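Local coordinates for uncharacterized protein RPA4348 (Rhodopseudomonas palustris, PDB 3DM8) that is of unknown function but belongs to the nuclear transport factor 2 family, with a SnoaL-like domain, and has been proposed to be an isomerase, at residues Leu6-Arg20 / Cys60-Arg74. Sequence-based numbering, arbitrary orientation.
Sequences LWRFSRALHRALNDR and CRQIADSVRIYRYHR
Asn-18 pairs its amide with the backbone of Ile-69, joining the N-terminal helix to the helix-strand unit Cys-60 to Arg-74, part of the alpha+beta cone expected of an NTF2-like, SnoaL-type domain. The two helices cross at -53°, and the first helix also lies across the edge strand within this chain. The CA atoms of Leu-17 and Ala-64 are 4.2 Å apart, close packing that the small alanine permits.

In Leu-17, CG is anti to the carbonyl carbon (chi1 -63°), which points the isopropyl end at the second segment. CD2 touches Cys-60 O and Ile-63 CG2, while CD1 chiefly meets Ile-69 CD1 of the strand, at 3.6 Å.

Asn-18 ND2 gives a nearly straight bond to Ile-69 O (2.8 Å, 167°), lying in both the carbonyl and the amide planes. OD1 takes a weak bond from Ile-69 N. Together they help hold the amide's rotation. One face of the Arg-68 guanidinium lies over this amide, with Asn-18 CG over its centre, and Arg-68 NH2 bonds weakly to Asn-18 O. A leucine in place of Asn-18 would probably leave Ile-69 N and O without these mates and weaken the tie between helix and strand.

Toward the N-terminal end of the helix, His-14 ND1 makes a weak bond to Tyr-72 OH. Arg-74 turns one guanidinium face to Trp-7 CZ3, at the indole edge, and its NH1 reaches Ser-10 OG weakly. Arg-74 NE is buried without a polar partner.

At the helix end, Arg-20 follows with positive phi. Its chain folds back at chi2 and chi3, laying one guanidinium face over Ala-64 CB. Arg-61 NH1 makes a salt bridge with Asp-65 OD2, and Arg-61 NH2 another with Glu-58. Arg-20 NH1 and NH2 form an end-on salt bridge, both to Asp-65 OD1, at 2.6 and 2.8 Å.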
ATOM      1  N   LEU A   6      11.306  -9.186 -10.187  1.00 16.52           N
ATOM      2  CA  LEU A   6      10.688  -7.859  -9.915  1.00 16.37           C
ATOM      3  C   LEU A   6      11.398  -6.762 -10.750  1.00 16.43           C
ATOM      4  O   LEU A   6      10.777  -5.864 -11.344  1.00 15.97           O
ATOM      5  CB  LEU A   6      10.775  -7.524  -8.438  1.00 16.82           C
ATOM      6  CG  LEU A   6      10.275  -6.130  -8.051  1.00 17.56           C
ATOM      7  CD1 LEU A   6       8.767  -6.019  -8.349  1.00 18.17           C
ATOM      8  CD2 LEU A   6      10.650  -5.717  -6.584  1.00 18.74           C
ATOM      9  N   TRP A   7      12.714  -6.867 -10.773  1.00 16.31           N
ATOM     10  CA  TRP A   7      13.551  -5.897 -11.512  1.00 16.93           C
ATOM     11  C   TRP A   7      13.310  -5.999 -13.031  1.00 16.52           C
ATOM     12  O   TRP A   7      13.292  -4.985 -13.771  1.00 16.42           O
ATOM     13  CB  TRP A   7      15.041  -6.018 -11.139  1.00 17.64           C
ATOM     14  CG  TRP A   7      15.264  -6.029  -9.624  1.00 19.97           C
ATOM     15  CD1 TRP A   7      15.967  -6.938  -8.913  1.00 24.25           C
ATOM     16  CD2 TRP A   7      14.741  -5.099  -8.678  1.00 22.85           C
ATOM     17  NE1 TRP A   7      15.938  -6.619  -7.567  1.00 23.26           N
ATOM     18  CE2 TRP A   7      15.168  -5.509  -7.399  1.00 23.47           C
ATOM     19  CE3 TRP A   7      13.935  -3.970  -8.787  1.00 26.52           C
ATOM     20  CZ2 TRP A   7      14.834  -4.813  -6.241  1.00 24.69           C
ATOM     21  CZ3 TRP A   7      13.615  -3.264  -7.628  1.00 27.41           C
ATOM     22  CH2 TRP A   7      14.068  -3.681  -6.384  1.00 26.19           C
ATOM     23  N   ARG A   8      13.140  -7.227 -13.488  1.00 17.48           N
ATOM     24  CA  ARG A   8      12.864  -7.486 -14.917  1.00 18.29           C
ATOM     25  C   ARG A   8      11.513  -6.907 -15.314  1.00 18.26           C
ATOM     26  O   ARG A   8      11.344  -6.298 -16.387  1.00 18.28           O
ATOM     27  CB  ARG A   8      12.950  -8.967 -15.250  1.00 18.62           C
ATOM     28  CG  ARG A   8      14.299  -9.574 -15.031  1.00 24.15           C
ATOM     29  CD  ARG A   8      14.315 -11.022 -15.449  1.00 31.08           C
ATOM     30  NE  ARG A   8      13.212 -11.761 -14.849  1.00 38.05           N
ATOM     31  CZ  ARG A   8      12.239 -12.356 -15.540  1.00 40.46           C
ATOM     32  NH1 ARG A   8      12.239 -12.325 -16.862  1.00 42.10           N
ATOM     33  NH2 ARG A   8      11.288 -13.005 -14.900  1.00 39.76           N
ATOM     34  N   PHE A   9      10.550  -7.083 -14.417  1.00 17.17           N
ATOM     35  CA  PHE A   9       9.209  -6.545 -14.630  1.00 16.98           C
ATOM     36  C   PHE A   9       9.246  -5.032 -14.621  1.00 16.60           C
ATOM     37  O   PHE A   9       8.631  -4.374 -15.443  1.00 16.01           O
ATOM     38  CB  PHE A   9       8.240  -7.060 -13.553  1.00 17.30           C
ATOM     39  CG  PHE A   9       6.945  -6.347 -13.515  1.00 17.07           C
ATOM     40  CD1 PHE A   9       6.049  -6.442 -14.549  1.00 18.56           C
ATOM     41  CD2 PHE A   9       6.582  -5.643 -12.399  1.00 18.90           C
ATOM     42  CE1 PHE A   9       4.843  -5.768 -14.516  1.00 18.23           C
ATOM     43  CE2 PHE A   9       5.348  -4.992 -12.356  1.00 20.86           C
ATOM     44  CZ  PHE A   9       4.501  -5.041 -13.428  1.00 18.89           C
ATOM     45  N   SER A  10      10.015  -4.471 -13.699  1.00 17.39           N
ATOM     46  CA  SER A  10      10.067  -3.035 -13.535  1.00 16.41           C
ATOM     47  C   SER A  10      10.664  -2.424 -14.808  1.00 16.09           C
ATOM     48  O   SER A  10      10.195  -1.383 -15.292  1.00 16.31           O
ATOM     49  CB  SER A  10      10.860  -2.641 -12.283  1.00 17.98           C
ATOM     50  OG  SER A  10      10.789  -1.219 -12.101  1.00 22.71           O
ATOM     51  N   ARG A  11      11.698  -3.073 -15.338  1.00 14.00           N
ATOM     52  CA  ARG A  11      12.325  -2.542 -16.564  1.00 15.30           C
ATOM     53  C   ARG A  11      11.369  -2.620 -17.769  1.00 15.13           C
ATOM     54  O   ARG A  11      11.229  -1.673 -18.556  1.00 13.96           O
ATOM     55  CB  ARG A  11      13.620  -3.255 -16.837  1.00 15.65           C
ATOM     56  CG  ARG A  11      14.313  -2.780 -18.004  1.00 20.29           C
ATOM     57  CD  ARG A  11      15.746  -3.293 -18.012  1.00 25.32           C
ATOM     58  NE  ARG A  11      15.799  -4.748 -17.896  1.00 28.81           N
ATOM     59  CZ  ARG A  11      16.148  -5.384 -16.788  1.00 26.09           C
ATOM     60  NH1 ARG A  11      16.487  -4.711 -15.734  1.00 26.22           N
ATOM     61  NH2 ARG A  11      16.187  -6.701 -16.766  1.00 30.50           N
ATOM     62  N   ALA A  12      10.687  -3.760 -17.855  1.00 14.03           N
ATOM     63  CA  ALA A  12       9.750  -4.044 -18.937  1.00 14.19           C
ATOM     64  C   ALA A  12       8.605  -3.042 -18.908  1.00 14.46           C
ATOM     65  O   ALA A  12       8.176  -2.540 -19.932  1.00 15.20           O
ATOM     66  CB  ALA A  12       9.186  -5.447 -18.782  1.00 14.67           C
ATOM     67  N   LEU A  13       8.130  -2.747 -17.713  1.00 14.13           N
ATOM     68  CA  LEU A  13       7.035  -1.794 -17.552  1.00 15.48           C
ATOM     69  C   LEU A  13       7.486  -0.366 -17.927  1.00 15.41           C
ATOM     70  O   LEU A  13       6.753   0.453 -18.548  1.00 16.97           O
ATOM     71  CB  LEU A  13       6.546  -1.852 -16.105  1.00 15.51           C
ATOM     72  CG  LEU A  13       5.299  -0.993 -15.867  1.00 17.03           C
ATOM     73  CD1 LEU A  13       4.092  -1.455 -16.737  1.00 19.08           C
ATOM     74  CD2 LEU A  13       5.025  -1.010 -14.339  1.00 22.16           C
ATOM     75  N   HIS A  14       8.718  -0.034 -17.557  1.00 16.07           N
ATOM     76  CA  HIS A  14       9.310   1.261 -17.936  1.00 15.04           C
ATOM     77  C   HIS A  14       9.328   1.460 -19.439  1.00 15.98           C
ATOM     78  O   HIS A  14       8.929   2.517 -19.983  1.00 15.95           O
ATOM     79  CB  HIS A  14      10.755   1.336 -17.415  1.00 16.29           C
ATOM     80  CG  HIS A  14      11.436   2.634 -17.694  1.00 17.26           C
ATOM     81  ND1 HIS A  14      11.650   3.587 -16.708  1.00 20.82           N
ATOM     82  CD2 HIS A  14      12.001   3.123 -18.822  1.00 16.08           C
ATOM     83  CE1 HIS A  14      12.309   4.609 -17.230  1.00 19.69           C
ATOM     84  NE2 HIS A  14      12.500   4.367 -18.516  1.00 18.92           N
ATOM     85  N   ARG A  15       9.799   0.433 -20.124  1.00 16.16           N
ATOM     86  CA  ARG A  15       9.848   0.461 -21.595  1.00 17.26           C
ATOM     87  C   ARG A  15       8.451   0.705 -22.170  1.00 16.73           C
ATOM     88  O   ARG A  15       8.275   1.459 -23.122  1.00 14.68           O
ATOM     89  CB  ARG A  15      10.422  -0.845 -22.170  1.00 18.74           C
ATOM     90  CG  ARG A  15      11.847  -1.088 -21.765  1.00 23.16           C
ATOM     91  CD  ARG A  15      12.480  -2.042 -22.727  1.00 28.13           C
ATOM     92  NE  ARG A  15      13.824  -2.444 -22.332  1.00 33.31           N
ATOM     93  CZ  ARG A  15      14.934  -1.822 -22.720  1.00 36.59           C
ATOM     94  NH1 ARG A  15      14.869  -0.739 -23.491  1.00 38.12           N
ATOM     95  NH2 ARG A  15      16.113  -2.272 -22.316  1.00 37.76           N
ATOM     96  N   ALA A  16       7.449   0.069 -21.557  1.00 15.62           N
ATOM     97  CA  ALA A  16       6.106   0.102 -22.105  1.00 16.15           C
ATOM     98  C   ALA A  16       5.540   1.488 -21.839  1.00 17.10           C
ATOM     99  O   ALA A  16       5.016   2.147 -22.748  1.00 18.04           O
ATOM    100  CB  ALA A  16       5.206  -0.986 -21.538  1.00 14.89           C
ATOM    101  N   LEU A  17       5.692   1.968 -20.614  1.00 16.48           N
ATOM    102  CA  LEU A  17       5.021   3.216 -20.240  1.00 17.36           C
ATOM    103  C   LEU A  17       5.696   4.415 -20.855  1.00 18.97           C
ATOM    104  O   LEU A  17       5.041   5.402 -21.236  1.00 19.35           O
ATOM    105  CB  LEU A  17       4.965   3.391 -18.724  1.00 18.76           C
ATOM    106  CG  LEU A  17       4.169   2.330 -17.980  1.00 18.05           C
ATOM    107  CD1 LEU A  17       4.008   2.771 -16.504  1.00 19.57           C
ATOM    108  CD2 LEU A  17       2.827   1.957 -18.608  1.00 18.42           C
ATOM    109  N   ASN A  18       7.021   4.356 -20.948  1.00 19.00           N
ATOM    110  CA  ASN A  18       7.750   5.546 -21.367  1.00 20.39           C
ATOM    111  C   ASN A  18       8.040   5.547 -22.839  1.00 20.00           C
ATOM    112  O   ASN A  18       7.914   6.582 -23.529  1.00 20.16           O
ATOM    113  CB  ASN A  18       8.993   5.793 -20.518  1.00 21.03           C
ATOM    114  CG  ASN A  18       8.687   6.749 -19.363  1.00 23.54           C
ATOM    115  OD1 ASN A  18       7.556   6.765 -18.863  1.00 24.62           O
ATOM    116  ND2 ASN A  18       9.659   7.567 -18.972  1.00 28.17           N
ATOM    117  N   ASP A  19       8.370   4.377 -23.362  1.00 19.89           N
ATOM    118  CA  ASP A  19       8.810   4.303 -24.783  1.00 19.72           C
ATOM    119  C   ASP A  19       7.789   3.662 -25.705  1.00 19.62           C
ATOM    120  O   ASP A  19       8.017   3.527 -26.909  1.00 19.43           O
ATOM    121  CB  ASP A  19      10.144   3.552 -24.910  1.00 20.45           C
ATOM    122  CG  ASP A  19      11.274   4.255 -24.213  1.00 23.91           C
ATOM    123  OD1 ASP A  19      11.871   3.688 -23.280  1.00 29.41           O
ATOM    124  OD2 ASP A  19      11.558   5.406 -24.570  1.00 30.05           O
ATOM    125  N   ARG A  20       6.670   3.267 -25.124  1.00 18.87           N
ATOM    126  CA  ARG A  20       5.615   2.530 -25.832  1.00 18.50           C
ATOM    127  C   ARG A  20       6.124   1.288 -26.544  1.00 18.25           C
ATOM    128  O   ARG A  20       5.655   0.939 -27.624  1.00 18.45           O
ATOM    129  CB  ARG A  20       4.880   3.407 -26.835  1.00 19.59           C
ATOM    130  CG  ARG A  20       4.652   4.763 -26.348  1.00 21.05           C
ATOM    131  CD  ARG A  20       3.834   4.787 -25.077  1.00 24.91           C
ATOM    132  NE  ARG A  20       2.560   4.073 -25.152  1.00 26.16           N
ATOM    133  CZ  ARG A  20       1.380   4.646 -25.425  1.00 27.32           C
ATOM    134  NH1 ARG A  20       0.273   3.921 -25.410  1.00 27.69           N
ATOM    135  NH2 ARG A  20       1.309   5.928 -25.719  1.00 26.74           N
ATOM    136  N   CYS A  60      -2.087  -1.254 -19.128  1.00 13.82           N
ATOM    137  CA  CYS A  60      -0.785  -0.645 -19.225  1.00 14.23           C
ATOM    138  C   CYS A  60      -0.712   0.306 -20.414  1.00 13.61           C
ATOM    139  O   CYS A  60      -0.004   1.313 -20.354  1.00 13.69           O
ATOM    140  CB  CYS A  60       0.339  -1.688 -19.276  1.00 14.13           C
ATOM    141  SG  CYS A  60       0.515  -2.565 -17.694  1.00 16.23           S
ATOM    142  N   ARG A  61      -1.497   0.011 -21.444  1.00 13.88           N
ATOM    143  CA  ARG A  61      -1.577   0.871 -22.655  1.00 12.39           C
ATOM    144  C   ARG A  61      -2.249   2.205 -22.289  1.00 13.25           C
ATOM    145  O   ARG A  61      -1.799   3.274 -22.656  1.00 11.84           O
ATOM    146  CB  ARG A  61      -2.349   0.203 -23.796  1.00 13.34           C
ATOM    147  CG  ARG A  61      -2.465   1.039 -25.057  1.00 16.54           C
ATOM    148  CD  ARG A  61      -3.566   0.509 -26.030  1.00 22.03           C
ATOM    149  NE  ARG A  61      -4.898   0.732 -25.492  1.00 22.33           N
ATOM    150  CZ  ARG A  61      -5.424   1.939 -25.329  1.00 24.94           C
ATOM    151  NH1 ARG A  61      -4.723   2.985 -25.685  1.00 27.95           N
ATOM    152  NH2 ARG A  61      -6.639   2.104 -24.815  1.00 26.74           N
ATOM    153  N   GLN A  62      -3.332   2.093 -21.553  1.00 13.16           N
ATOM    154  CA  GLN A  62      -4.054   3.271 -21.081  1.00 14.02           C
ATOM    155  C   GLN A  62      -3.205   4.139 -20.150  1.00 13.62           C
ATOM    156  O   GLN A  62      -3.207   5.365 -20.229  1.00 13.74           O
ATOM    157  CB  GLN A  62      -5.309   2.845 -20.360  1.00 14.51           C
ATOM    158  CG  GLN A  62      -6.319   2.206 -21.244  1.00 16.30           C
ATOM    159  CD  GLN A  62      -7.481   1.657 -20.425  1.00 22.04           C
ATOM    160  OE1 GLN A  62      -7.331   0.737 -19.636  1.00 27.12           O
ATOM    161  NE2 GLN A  62      -8.639   2.242 -20.601  1.00 26.33           N
ATOM    162  N   ILE A  63      -2.465   3.501 -19.264  1.00 13.42           N
ATOM    163  CA  ILE A  63      -1.561   4.244 -18.368  1.00 13.62           C
ATOM    164  C   ILE A  63      -0.466   4.933 -19.199  1.00 12.97           C
ATOM    165  O   ILE A  63      -0.156   6.086 -18.968  1.00 14.16           O
ATOM    166  CB  ILE A  63      -0.884   3.337 -17.276  1.00 12.48           C
ATOM    167  CG1 ILE A  63      -1.949   2.818 -16.326  1.00 13.52           C
ATOM    168  CG2 ILE A  63       0.170   4.135 -16.527  1.00 12.05           C
ATOM    169  CD1 ILE A  63      -1.479   1.669 -15.391  1.00 15.08           C
ATOM    170  N   ALA A  64       0.116   4.216 -20.158  1.00 12.97           N
ATOM    171  CA  ALA A  64       1.201   4.777 -20.991  1.00 14.21           C
ATOM    172  C   ALA A  64       0.737   6.030 -21.728  1.00 15.68           C
ATOM    173  O   ALA A  64       1.483   6.979 -21.949  1.00 16.77           O
ATOM    174  CB  ALA A  64       1.694   3.756 -22.000  1.00 13.28           C
ATOM    175  N   ASP A  65      -0.499   5.951 -22.191  1.00 17.93           N
ATOM    176  CA  ASP A  65      -1.155   7.063 -22.905  1.00 18.86           C
ATOM    177  C   ASP A  65      -1.324   8.279 -22.027  1.00 17.88           C
ATOM    178  O   ASP A  65      -1.231   9.409 -22.504  1.00 19.40           O
ATOM    179  CB  ASP A  65      -2.557   6.683 -23.365  1.00 19.38           C
ATOM    180  CG  ASP A  65      -2.567   5.977 -24.674  1.00 26.12           C
ATOM    181  OD1 ASP A  65      -1.502   5.815 -25.309  1.00 31.77           O
ATOM    182  OD2 ASP A  65      -3.671   5.591 -25.099  1.00 33.52           O
ATOM    183  N   SER A  66      -1.536   8.040 -20.736  1.00 17.79           N
ATOM    184  CA  SER A  66      -1.973   9.065 -19.776  1.00 18.49           C
ATOM    185  C   SER A  66      -0.847   9.813 -19.061  1.00 17.94           C
ATOM    186  O   SER A  66      -1.055  10.944 -18.591  1.00 16.97           O
ATOM    187  CB  SER A  66      -2.849   8.457 -18.688  1.00 19.46           C
ATOM    188  OG  SER A  66      -4.052   7.948 -19.238  1.00 25.77           O
ATOM    189  N   VAL A  67       0.288   9.148 -18.915  1.00 17.04           N
ATOM    190  CA  VAL A  67       1.393   9.656 -18.100  1.00 18.51           C
ATOM    191  C   VAL A  67       2.760   9.400 -18.714  1.00 19.16           C
ATOM    192  O   VAL A  67       2.960   8.497 -19.512  1.00 19.81           O
ATOM    193  CB  VAL A  67       1.391   9.070 -16.663  1.00 18.67           C
ATOM    194  CG1 VAL A  67       0.081   9.371 -15.917  1.00 20.75           C
ATOM    195  CG2 VAL A  67       1.667   7.589 -16.681  1.00 17.95           C
ATOM    196  N   ARG A  68       3.688  10.243 -18.309  1.00 21.31           N
ATOM    197  CA  ARG A  68       5.107   9.987 -18.450  1.00 22.82           C
ATOM    198  C   ARG A  68       5.799  10.159 -17.109  1.00 21.82           C
ATOM    199  O   ARG A  68       5.683  11.191 -16.453  1.00 23.04           O
ATOM    200  CB  ARG A  68       5.714  10.936 -19.481  1.00 24.13           C
ATOM    201  CG  ARG A  68       7.216  10.950 -19.505  1.00 28.94           C
ATOM    202  CD  ARG A  68       7.775  11.498 -20.817  1.00 33.55           C
ATOM    203  NE  ARG A  68       9.022  10.792 -21.119  1.00 38.90           N
ATOM    204  CZ  ARG A  68       9.181   9.921 -22.113  1.00 40.93           C
ATOM    205  NH1 ARG A  68      10.354   9.323 -22.280  1.00 42.70           N
ATOM    206  NH2 ARG A  68       8.181   9.662 -22.946  1.00 41.51           N
ATOM    207  N   ILE A  69       6.545   9.122 -16.754  1.00 21.40           N
ATOM    208  CA  ILE A  69       7.289   9.061 -15.506  1.00 22.33           C
ATOM    209  C   ILE A  69       8.672   9.589 -15.724  1.00 21.00           C
ATOM    210  O   ILE A  69       9.379   9.177 -16.674  1.00 21.73           O
ATOM    211  CB  ILE A  69       7.387   7.610 -14.978  1.00 22.79           C
ATOM    212  CG1 ILE A  69       5.989   7.043 -14.768  1.00 25.57           C
ATOM    213  CG2 ILE A  69       8.188   7.574 -13.687  1.00 25.13           C
ATOM    214  CD1 ILE A  69       5.817   5.607 -15.305  1.00 24.31           C
ATOM    215  N   TYR A  70       9.046  10.549 -14.880  1.00 20.67           N
ATOM    216  CA  TYR A  70      10.358  11.172 -14.984  1.00 20.51           C
ATOM    217  C   TYR A  70      11.291  10.881 -13.804  1.00 19.96           C
ATOM    218  O   TYR A  70      12.513  11.051 -13.904  1.00 19.97           O
ATOM    219  CB  TYR A  70      10.232  12.661 -15.226  1.00 21.26           C
ATOM    220  CG  TYR A  70       9.654  13.478 -14.122  1.00 19.42           C
ATOM    221  CD1 TYR A  70      10.454  13.995 -13.115  1.00 22.39           C
ATOM    222  CD2 TYR A  70       8.305  13.781 -14.084  1.00 18.43           C
ATOM    223  CE1 TYR A  70       9.922  14.756 -12.111  1.00 20.17           C
ATOM    224  CE2 TYR A  70       7.801  14.547 -13.144  1.00 19.66           C
ATOM    225  CZ  TYR A  70       8.600  15.034 -12.133  1.00 20.82           C
ATOM    226  OH  TYR A  70       8.032  15.764 -11.138  1.00 21.64           O
ATOM    227  N   ARG A  71      10.716  10.361 -12.728  1.00 19.02           N
ATOM    228  CA  ARG A  71      11.507   9.965 -11.562  1.00 19.32           C
ATOM    229  C   ARG A  71      10.868   8.833 -10.762  1.00 19.06           C
ATOM    230  O   ARG A  71       9.650   8.735 -10.670  1.00 17.88           O
ATOM    231  CB  ARG A  71      11.815  11.193 -10.682  1.00 18.44           C
ATOM    232  CG  ARG A  71      13.051  11.040  -9.841  1.00 21.01           C
ATOM    233  CD  ARG A  71      13.627  12.406  -9.455  1.00 25.34           C
ATOM    234  N   TYR A  72      11.721   7.911 -10.313  1.00 19.00           N
ATOM    235  CA  TYR A  72      11.324   6.811  -9.437  1.00 19.82           C
ATOM    236  C   TYR A  72      12.058   6.892  -8.131  1.00 19.11           C
ATOM    237  O   TYR A  72      13.247   7.196  -8.127  1.00 18.11           O
ATOM    238  CB  TYR A  72      11.694   5.487 -10.062  1.00 21.25           C
ATOM    239  CG  TYR A  72      11.022   5.201 -11.378  1.00 24.51           C
ATOM    240  CD1 TYR A  72      11.379   5.888 -12.532  1.00 27.05           C
ATOM    241  CD2 TYR A  72      10.032   4.227 -11.466  1.00 28.32           C
ATOM    242  CE1 TYR A  72      10.757   5.609 -13.765  1.00 28.71           C
ATOM    243  CE2 TYR A  72       9.418   3.938 -12.681  1.00 30.04           C
ATOM    244  CZ  TYR A  72       9.784   4.630 -13.833  1.00 29.43           C
ATOM    245  OH  TYR A  72       9.145   4.331 -15.039  1.00 27.04           O
ATOM    246  N   HIS A  73      11.346   6.628  -7.040  1.00 18.32           N
ATOM    247  CA  HIS A  73      11.979   6.469  -5.750  1.00 20.90           C
ATOM    248  C   HIS A  73      11.473   5.234  -5.024  1.00 21.12           C
ATOM    249  O   HIS A  73      10.310   5.118  -4.705  1.00 22.07           O
ATOM    250  CB  HIS A  73      11.818   7.662  -4.834  1.00 21.04           C
ATOM    251  CG  HIS A  73      12.619   7.512  -3.586  1.00 25.08           C
ATOM    252  ND1 HIS A  73      12.043   7.389  -2.340  1.00 29.45           N
ATOM    253  CD2 HIS A  73      13.954   7.353  -3.401  1.00 27.89           C
ATOM    254  CE1 HIS A  73      12.990   7.209  -1.435  1.00 26.67           C
ATOM    255  NE2 HIS A  73      14.158   7.180  -2.053  1.00 29.54           N
ATOM    256  N   ARG A  74      12.400   4.356  -4.748  1.00 21.02           N
ATOM    257  CA  ARG A  74      12.091   3.062  -4.113  1.00 21.77           C
ATOM    258  C   ARG A  74      12.361   3.174  -2.618  1.00 21.30           C
ATOM    259  O   ARG A  74      13.522   3.318  -2.199  1.00 21.01           O
ATOM    260  CB  ARG A  74      12.991   1.986  -4.721  1.00 22.94           C
ATOM    261  CG  ARG A  74      12.356   0.619  -4.899  1.00 27.29           C
ATOM    262  CD  ARG A  74      11.866   0.491  -6.358  1.00 31.91           C
ATOM    263  NE  ARG A  74      10.943  -0.631  -6.525  1.00 35.71           N
ATOM    264  CZ  ARG A  74      10.423  -1.005  -7.690  1.00 36.12           C
ATOM    265  NH1 ARG A  74      10.741  -0.338  -8.795  1.00 33.65           N
ATOM    266  NH2 ARG A  74       9.591  -2.044  -7.739  1.00 36.03           N
TER